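Local coordinates for BH1328 protein (PDB 2O5A), which probably silences ribosomes by binding protein uL14 of the large subunit, which keeps the 30S and 50S subunits apart and represses translation, at residues 19-24 / 95-100. Sequence-based numbering, arbitrary orientation.
Sequences AEQVVA and RAYYNL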
loop_
_atom_site.group_PDB
_atom_site.type_symbol
_atom_site.label_atom_id
_atom_site.label_comp_id
_atom_site.label_asym_id
_atom_site.label_seq_id
_atom_site.Cartn_x
_atom_site.Cartn_y
_atom_site.Cartn_z
ATOM N N ALA A 19 -2.179 20.326 -6.058
ATOM C CA ALA A 19 -2.557 18.984 -5.624
ATOM C C ALA A 19 -3.487 19.102 -4.428
ATOM O O ALA A 19 -3.218 19.859 -3.495
ATOM C CB ALA A 19 -1.335 18.185 -5.245
ATOM N N GLU A 20 -4.579 18.347 -4.455
ATOM C CA GLU A 20 -5.557 18.394 -3.377
ATOM C C GLU A 20 -5.420 17.291 -2.330
ATOM O O GLU A 20 -4.876 16.219 -2.596
ATOM C CB GLU A 20 -6.967 18.381 -3.972
ATOM C CG GLU A 20 -7.275 19.602 -4.830
ATOM C CD GLU A 20 -8.557 19.454 -5.623
ATOM O OE1 GLU A 20 -9.124 20.483 -6.048
ATOM O OE2 GLU A 20 -8.991 18.305 -5.831
ATOM N N GLN A 21 -5.921 17.584 -1.134
ATOM C CA GLN A 21 -5.892 16.667 0.002
ATOM C C GLN A 21 -4.497 16.144 0.327
ATOM O O GLN A 21 -4.294 14.941 0.492
ATOM C CB GLN A 21 -6.838 15.489 -0.242
ATOM C CG GLN A 21 -8.252 15.900 -0.615
ATOM C CD GLN A 21 -9.272 14.827 -0.294
ATOM O OE1 GLN A 21 -9.001 13.635 -0.432
ATOM N NE2 GLN A 21 -10.458 15.247 0.127
ATOM N N VAL A 22 -3.537 17.060 0.423
ATOM C CA VAL A 22 -2.163 16.695 0.739
ATOM C C VAL A 22 -2.064 16.168 2.166
ATOM O O VAL A 22 -2.470 16.836 3.118
ATOM C CB VAL A 22 -1.215 17.905 0.594
ATOM C CG1 VAL A 22 0.155 17.569 1.166
ATOM C CG2 VAL A 22 -1.091 18.290 -0.868
ATOM N N VAL A 23 -1.521 14.962 2.303
ATOM C CA VAL A 23 -1.357 14.336 3.608
ATOM C C VAL A 23 0.010 13.676 3.724
ATOM O O VAL A 23 0.442 12.950 2.827
ATOM C CB VAL A 23 -2.444 13.264 3.863
ATOM C CG1 VAL A 23 -2.123 12.480 5.127
ATOM C CG2 VAL A 23 -3.801 13.930 3.998
ATOM N N ALA A 24 0.688 13.940 4.834
ATOM C CA ALA A 24 1.997 13.358 5.084
ATOM C C ALA A 24 1.830 12.248 6.111
ATOM O O ALA A 24 1.002 12.347 7.015
ATOM C CB ALA A 24 2.953 14.419 5.607
ATOM N N ARG A 95 -8.945 3.850 -6.980
ATOM C CA ARG A 95 -9.497 3.115 -5.845
ATOM C C ARG A 95 -8.520 2.860 -4.701
ATOM O O ARG A 95 -8.886 2.982 -3.533
ATOM C CB ARG A 95 -10.093 1.781 -6.309
ATOM C CG ARG A 95 -11.332 1.926 -7.180
ATOM C CD ARG A 95 -12.134 0.633 -7.225
ATOM N NE ARG A 95 -11.451 -0.426 -7.962
ATOM C CZ ARG A 95 -11.926 -1.659 -8.107
ATOM N NH1 ARG A 95 -13.088 -1.993 -7.562
ATOM N NH2 ARG A 95 -11.246 -2.558 -8.802
ATOM N N ALA A 96 -7.284 2.497 -5.030
ATOM C CA ALA A 96 -6.282 2.234 -4.001
ATOM C C ALA A 96 -6.067 3.488 -3.163
ATOM O O ALA A 96 -5.475 3.438 -2.085
ATOM C CB ALA A 96 -4.969 1.802 -4.644
ATOM N N TYR A 97 -6.563 4.610 -3.673
ATOM C CA TYR A 97 -6.442 5.900 -3.006
ATOM C C TYR A 97 -7.446 6.036 -1.863
ATOM O O TYR A 97 -7.275 6.865 -0.970
ATOM C CB TYR A 97 -6.643 7.020 -4.034
ATOM C CG TYR A 97 -6.679 8.416 -3.456
ATOM C CD1 TYR A 97 -5.657 8.876 -2.627
ATOM C CD2 TYR A 97 -7.728 9.283 -3.753
ATOM C CE1 TYR A 97 -5.682 10.163 -2.102
ATOM C CE2 TYR A 97 -7.764 10.573 -3.233
ATOM C CZ TYR A 97 -6.734 11.004 -2.410
ATOM O OH TYR A 97 -6.764 12.272 -1.878
ATOM N N TYR A 98 -8.491 5.215 -1.894
ATOM C CA TYR A 98 -9.509 5.246 -0.850
ATOM C C TYR A 98 -9.377 4.037 0.068
ATOM O O TYR A 98 -10.116 3.894 1.043
ATOM C CB TYR A 98 -10.906 5.298 -1.472
ATOM C CG TYR A 98 -11.128 6.538 -2.312
ATOM C CD1 TYR A 98 -10.837 6.544 -3.676
ATOM C CD2 TYR A 98 -11.593 7.717 -1.734
ATOM C CE1 TYR A 98 -10.995 7.700 -4.442
ATOM C CE2 TYR A 98 -11.753 8.877 -2.489
ATOM C CZ TYR A 98 -11.454 8.861 -3.842
ATOM O OH TYR A 98 -11.603 10.009 -4.587
ATOM N N ASN A 99 -8.421 3.174 -0.257
ATOM C CA ASN A 99 -8.140 1.976 0.528
ATOM C C ASN A 99 -6.749 2.134 1.117
ATOM O O ASN A 99 -6.187 1.200 1.691
ATOM C CB ASN A 99 -8.193 0.731 -0.359
ATOM C CG ASN A 99 -9.610 0.330 -0.716
ATOM O OD1 ASN A 99 -9.827 -0.533 -1.566
ATOM N ND2 ASN A 99 -10.585 0.946 -0.056
ATOM N N LEU A 100 -6.204 3.335 0.964
ATOM C CA LEU A 100 -4.880 3.656 1.469
ATOM C C LEU A 100 -4.924 3.618 2.991
ATOM O O LEU A 100 -3.919 3.846 3.665
ATOM C CB LEU A 100 -4.477 5.045 0.979
ATOM C CG LEU A 100 -3.069 5.177 0.403
ATOM C CD1 LEU A 100 -2.775 4.022 -0.540
ATOM C CD2 LEU A 100 -2.952 6.497 -0.325
#
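Q21 and Y97 carry nearly all of this small surface contact, the glutamine passing alongside the phenol oxygen of the tyrosine from CB to OE1. CB of Q21 starts 3.6 Å from Y97 OH. CG of Q21, placed beside the backbone N and anti to the carbonyl carbon (chi1 -53°), stays close at 4.1 Å from Y97 OH. From there the chain runs on extended, with Q21 CD 3.9 Å from Y97 OH, and ends with Q21 OE1 3.0 Å from Y97 OH. Q21 OE1 also lies 4.0 Å from Y97 CZ, oblique to the ring, and the amide and ring planes are inclined at 53°. With CG anti to the backbone N (chi1 174°), the Y97 ring extends toward the corner at Q21; the CA atoms of Q21 and Y97, the nearest across the contact, are 11.2 Å apart. The rings of F90 and H41 meet that of Y97 and place it against strands 85-91 and 36-42. With two polar atoms close together, aliphatic CB and CG beside them and the glutamine exposed, the chemistry implies a small, largely polar surface link between the loop after strand 85-91 and the corner leading into strand 22-26.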